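RagB/SusD family nutrient uptake outer membrane protein (Bacteroides thetaiotaomicron, PDB 7KV2) probably binds beta-glucans at the outer membrane surface as a SusD-family protein, serving their capture and uptake by the gut bacterium. Local coordinates at residues D43-L57 with Y143-W157. Sequence-based numbering, arbitrary orientation.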
# COMPACT_ATOMS: atom_id res chain seq x y z
N ASP A 43 18.60 24.97 11.46
CA ASP A 43 17.70 23.90 11.98
C ASP A 43 16.27 24.13 11.48
O ASP A 43 15.59 23.13 11.15
CB ASP A 43 17.75 23.87 13.51
CG ASP A 43 16.73 22.93 14.11
OD1 ASP A 43 17.06 21.73 14.26
OD2 ASP A 43 15.60 23.39 14.37
N GLU A 44 15.83 25.38 11.46
CA GLU A 44 14.43 25.73 11.11
C GLU A 44 14.16 25.30 9.67
O GLU A 44 13.05 24.80 9.38
CB GLU A 44 14.21 27.23 11.28
CG GLU A 44 12.79 27.68 11.03
CD GLU A 44 12.69 29.13 10.57
OE1 GLU A 44 13.74 29.79 10.43
OE2 GLU A 44 11.56 29.60 10.32
N HIS A 45 15.13 25.53 8.78
CA HIS A 45 14.97 25.31 7.33
C HIS A 45 15.14 23.82 7.02
O HIS A 45 14.46 23.32 6.09
CB HIS A 45 15.89 26.26 6.54
CG HIS A 45 15.40 27.69 6.52
ND1 HIS A 45 14.06 28.02 6.69
CD2 HIS A 45 16.06 28.85 6.33
CE1 HIS A 45 13.92 29.33 6.62
NE2 HIS A 45 15.13 29.86 6.40
N ILE A 46 16.02 23.14 7.76
CA ILE A 46 16.23 21.67 7.63
C ILE A 46 14.94 20.93 8.06
O ILE A 46 14.57 19.97 7.35
CB ILE A 46 17.49 21.23 8.39
CG1 ILE A 46 18.74 21.74 7.64
CG2 ILE A 46 17.50 19.73 8.59
CD1 ILE A 46 20.05 21.52 8.35
N GLN A 47 14.24 21.40 9.10
CA GLN A 47 12.88 20.90 9.47
C GLN A 47 11.94 21.01 8.26
O GLN A 47 11.16 20.07 8.04
CB GLN A 47 12.32 21.64 10.68
CG GLN A 47 13.04 21.26 11.97
CD GLN A 47 12.33 21.75 13.21
OE1 GLN A 47 11.35 21.17 13.64
NE2 GLN A 47 12.85 22.82 13.79
N GLU A 48 11.99 22.10 7.50
CA GLU A 48 11.13 22.26 6.31
C GLU A 48 11.51 21.22 5.25
O GLU A 48 10.59 20.68 4.59
CB GLU A 48 11.23 23.68 5.75
CG GLU A 48 10.66 24.73 6.67
CD GLU A 48 10.94 26.13 6.17
OE1 GLU A 48 11.56 26.24 5.08
OE2 GLU A 48 10.59 27.09 6.88
N ALA A 49 12.80 20.94 5.08
CA ALA A 49 13.33 19.87 4.19
C ALA A 49 12.88 18.48 4.66
O ALA A 49 12.61 17.60 3.79
CB ALA A 49 14.84 19.92 4.15
N VAL A 50 12.87 18.22 5.96
CA VAL A 50 12.41 16.91 6.50
C VAL A 50 10.93 16.75 6.13
O VAL A 50 10.57 15.71 5.56
CB VAL A 50 12.69 16.76 8.01
CG1 VAL A 50 12.10 15.46 8.56
CG2 VAL A 50 14.19 16.81 8.31
N VAL A 51 10.10 17.76 6.38
CA VAL A 51 8.66 17.75 5.99
C VAL A 51 8.58 17.47 4.48
O VAL A 51 7.83 16.55 4.09
CB VAL A 51 7.94 19.03 6.40
CG1 VAL A 51 6.52 19.08 5.85
CG2 VAL A 51 7.93 19.20 7.92
N ALA A 52 9.36 18.18 3.66
CA ALA A 52 9.32 17.98 2.19
C ALA A 52 9.64 16.52 1.83
O ALA A 52 9.07 16.04 0.83
CB ALA A 52 10.26 18.92 1.50
N ALA A 53 10.50 15.82 2.56
CA ALA A 53 10.93 14.44 2.24
C ALA A 53 9.75 13.45 2.36
O ALA A 53 9.87 12.34 1.80
CB ALA A 53 12.04 13.98 3.13
N TYR A 54 8.72 13.81 3.14
CA TYR A 54 7.48 12.99 3.29
C TYR A 54 6.52 13.19 2.11
O TYR A 54 5.61 12.34 1.94
CB TYR A 54 6.74 13.37 4.59
CG TYR A 54 7.34 12.88 5.88
CD1 TYR A 54 8.31 13.61 6.54
CD2 TYR A 54 6.92 11.69 6.46
CE1 TYR A 54 8.86 13.16 7.74
CE2 TYR A 54 7.44 11.24 7.68
CZ TYR A 54 8.41 11.98 8.33
OH TYR A 54 8.94 11.53 9.51
N ASP A 55 6.63 14.26 1.32
CA ASP A 55 5.53 14.61 0.39
C ASP A 55 5.33 13.53 -0.66
O ASP A 55 4.19 13.23 -1.01
CB ASP A 55 5.75 15.98 -0.26
CG ASP A 55 5.20 17.10 0.59
OD1 ASP A 55 4.04 17.00 1.03
OD2 ASP A 55 5.96 18.07 0.82
N PRO A 56 6.40 12.94 -1.26
CA PRO A 56 6.20 11.94 -2.32
C PRO A 56 5.44 10.68 -1.87
O PRO A 56 4.90 9.99 -2.70
CB PRO A 56 7.65 11.66 -2.76
CG PRO A 56 8.34 12.98 -2.49
CD PRO A 56 7.82 13.34 -1.11
N LEU A 57 5.36 10.43 -0.56
CA LEU A 57 4.44 9.37 -0.02
C LEU A 57 3.04 9.53 -0.62
O LEU A 57 2.43 8.46 -0.93
CB LEU A 57 4.35 9.42 1.52
CG LEU A 57 5.60 9.00 2.27
CD1 LEU A 57 5.41 9.25 3.75
CD2 LEU A 57 5.98 7.54 2.00
N TYR A 143 16.26 13.82 12.76
CA TYR A 143 16.08 14.18 11.33
C TYR A 143 16.61 13.04 10.45
O TYR A 143 15.98 12.69 9.43
CB TYR A 143 16.78 15.50 10.99
CG TYR A 143 16.34 16.69 11.80
CD1 TYR A 143 15.08 16.73 12.39
CD2 TYR A 143 17.17 17.79 11.99
CE1 TYR A 143 14.67 17.81 13.16
CE2 TYR A 143 16.76 18.88 12.74
CZ TYR A 143 15.52 18.88 13.35
OH TYR A 143 15.06 19.94 14.09
N GLU A 144 17.77 12.52 10.82
CA GLU A 144 18.45 11.40 10.14
C GLU A 144 17.57 10.16 10.21
O GLU A 144 17.43 9.46 9.20
CB GLU A 144 19.77 11.05 10.84
CG GLU A 144 20.92 12.00 10.50
CD GLU A 144 22.25 11.68 11.19
OE1 GLU A 144 22.27 10.86 12.15
OE2 GLU A 144 23.28 12.24 10.75
N ALA A 145 17.05 9.83 11.39
CA ALA A 145 16.17 8.64 11.57
C ALA A 145 14.98 8.75 10.60
O ALA A 145 14.68 7.75 9.95
CB ALA A 145 15.74 8.51 13.00
N GLN A 146 14.35 9.91 10.48
CA GLN A 146 13.14 10.05 9.61
C GLN A 146 13.51 9.87 8.14
O GLN A 146 12.86 9.06 7.41
CB GLN A 146 12.45 11.39 9.81
CG GLN A 146 11.95 11.62 11.24
CD GLN A 146 11.41 13.02 11.38
OE1 GLN A 146 10.36 13.35 10.83
NE2 GLN A 146 12.15 13.89 12.08
N VAL A 147 14.53 10.60 7.66
CA VAL A 147 14.82 10.57 6.21
C VAL A 147 15.53 9.28 5.82
O VAL A 147 15.28 8.88 4.71
CB VAL A 147 15.55 11.84 5.71
CG1 VAL A 147 14.76 13.09 6.06
CG2 VAL A 147 16.99 11.92 6.22
N ILE A 148 16.32 8.60 6.66
CA ILE A 148 16.90 7.30 6.23
C ILE A 148 15.76 6.25 6.16
O ILE A 148 15.74 5.42 5.24
CB ILE A 148 18.04 6.86 7.16
CG1 ILE A 148 19.21 7.85 7.15
CG2 ILE A 148 18.48 5.46 6.76
CD1 ILE A 148 20.25 7.55 8.24
N ALA A 149 14.82 6.30 7.09
CA ALA A 149 13.69 5.35 7.10
C ALA A 149 12.80 5.62 5.89
O ALA A 149 12.43 4.65 5.21
CB ALA A 149 12.91 5.47 8.39
N LEU A 150 12.48 6.89 5.60
CA LEU A 150 11.72 7.26 4.37
C LEU A 150 12.49 6.79 3.15
O LEU A 150 11.88 6.32 2.18
CB LEU A 150 11.46 8.75 4.32
CG LEU A 150 10.38 9.28 5.28
CD1 LEU A 150 10.41 10.80 5.28
CD2 LEU A 150 8.98 8.80 4.88
N ARG A 151 13.82 6.90 3.17
CA ARG A 151 14.58 6.54 1.96
C ARG A 151 14.41 5.05 1.68
O ARG A 151 14.24 4.71 0.52
CB ARG A 151 16.07 6.89 2.12
CG ARG A 151 16.85 6.72 0.83
CD ARG A 151 18.19 7.47 0.90
NE ARG A 151 19.06 6.88 1.90
CZ ARG A 151 20.11 7.49 2.48
NH1 ARG A 151 20.43 8.73 2.16
NH2 ARG A 151 20.81 6.85 3.38
N VAL A 152 14.45 4.19 2.69
CA VAL A 152 14.25 2.72 2.56
C VAL A 152 12.82 2.48 2.08
O VAL A 152 12.63 1.59 1.22
CB VAL A 152 14.59 1.98 3.86
CG1 VAL A 152 14.31 0.49 3.75
CG2 VAL A 152 16.05 2.20 4.28
N PHE A 153 11.87 3.26 2.60
CA PHE A 153 10.41 3.14 2.24
C PHE A 153 10.27 3.41 0.72
O PHE A 153 9.66 2.62 -0.02
CB PHE A 153 9.55 4.04 3.13
CG PHE A 153 8.06 3.78 2.99
CD1 PHE A 153 7.33 4.27 1.93
CD2 PHE A 153 7.44 2.86 3.84
CE1 PHE A 153 5.98 3.96 1.78
CE2 PHE A 153 6.11 2.53 3.68
CZ PHE A 153 5.38 3.10 2.65
N TYR A 154 10.93 4.43 0.20
CA TYR A 154 10.84 4.77 -1.24
C TYR A 154 11.60 3.72 -2.08
O TYR A 154 11.10 3.35 -3.18
CB TYR A 154 11.34 6.19 -1.46
CG TYR A 154 10.54 7.29 -0.83
CD1 TYR A 154 9.21 7.48 -1.17
CD2 TYR A 154 11.14 8.23 0.00
CE1 TYR A 154 8.49 8.55 -0.67
CE2 TYR A 154 10.41 9.28 0.54
CZ TYR A 154 9.08 9.44 0.21
OH TYR A 154 8.34 10.50 0.68
N TYR A 155 12.78 3.26 -1.62
CA TYR A 155 13.55 2.20 -2.34
C TYR A 155 12.75 0.89 -2.36
O TYR A 155 12.82 0.18 -3.34
CB TYR A 155 14.93 1.96 -1.72
CG TYR A 155 15.96 2.89 -2.29
CD1 TYR A 155 16.22 2.87 -3.64
CD2 TYR A 155 16.69 3.77 -1.50
CE1 TYR A 155 17.15 3.72 -4.23
CE2 TYR A 155 17.64 4.61 -2.07
CZ TYR A 155 17.86 4.60 -3.44
OH TYR A 155 18.78 5.43 -4.04
N ASN A 156 11.95 0.63 -1.33
CA ASN A 156 11.12 -0.58 -1.25
C ASN A 156 10.10 -0.55 -2.39
O ASN A 156 9.82 -1.61 -2.96
CB ASN A 156 10.47 -0.67 0.14
CG ASN A 156 9.68 -1.94 0.28
OD1 ASN A 156 10.23 -3.03 0.05
ND2 ASN A 156 8.41 -1.80 0.65
N TRP A 157 9.58 0.62 -2.77
CA TRP A 157 8.59 0.69 -3.87
C TRP A 157 9.31 0.18 -5.15
O TRP A 157 8.76 -0.65 -5.88
CB TRP A 157 8.12 2.13 -4.07
CG TRP A 157 7.11 2.66 -3.09
CD1 TRP A 157 6.41 1.98 -2.15
CD2 TRP A 157 6.64 4.02 -3.05
NE1 TRP A 157 5.54 2.83 -1.51
CE2 TRP A 157 5.65 4.08 -2.05
CE3 TRP A 157 6.95 5.18 -3.76
CZ2 TRP A 157 5.00 5.26 -1.71
CZ3 TRP A 157 6.26 6.35 -3.47
CH2 TRP A 157 5.28 6.38 -2.46
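Helix 43-53 runs roughly parallel to residues 143-157 of helix 137-162, the axes 23° apart and 10.0 Å at closest approach; the 3-10 segment 55-57 extends the contact. Tyr143 is the knob at one end. Its ring sits among Asp43, Ile46, Gln47 and Val50, and its OH donates to Asp43 OD1 at 2.7 Å, on the syn side but 24° out of the carboxylate plane. With CG anti to the carbonyl carbon (chi1 -58°), the ring reaches toward the start of helix 43-53. Further along, Val147 CG1 rests on Ala53 CB at 4.1 Å. Both helices also touch helix 110-130, through Ala49 and Val147, in the helical, tetratricopeptide-repeat-related part of the SusD fold. Leu150 CD1 lies over the centre of the Tyr54 ring, 3.5 Å from its centroid, a CH-pi contact. The hydroxyl of that ring donates to Gln146 OE1 at 2.7 Å, in the carbonyl plane and on a lone pair. Arg214 also bonds to this OE1, and Val215 N is a further partner of the hydroxyl. A leucine in place of Tyr54 would probably leave Gln146 OE1 without one of its donors, Val215 N without its partner and Leu150 CD1 without an aromatic face. Tyr154 OH donates to Ala53 O at 2.6 Å and receives a weak bond from Leu57 N. Beyond it, Leu57 CD2 meets Phe153 CD1 at 3.5 Å, while the Trp157 ring turns its edge to Pro56 O.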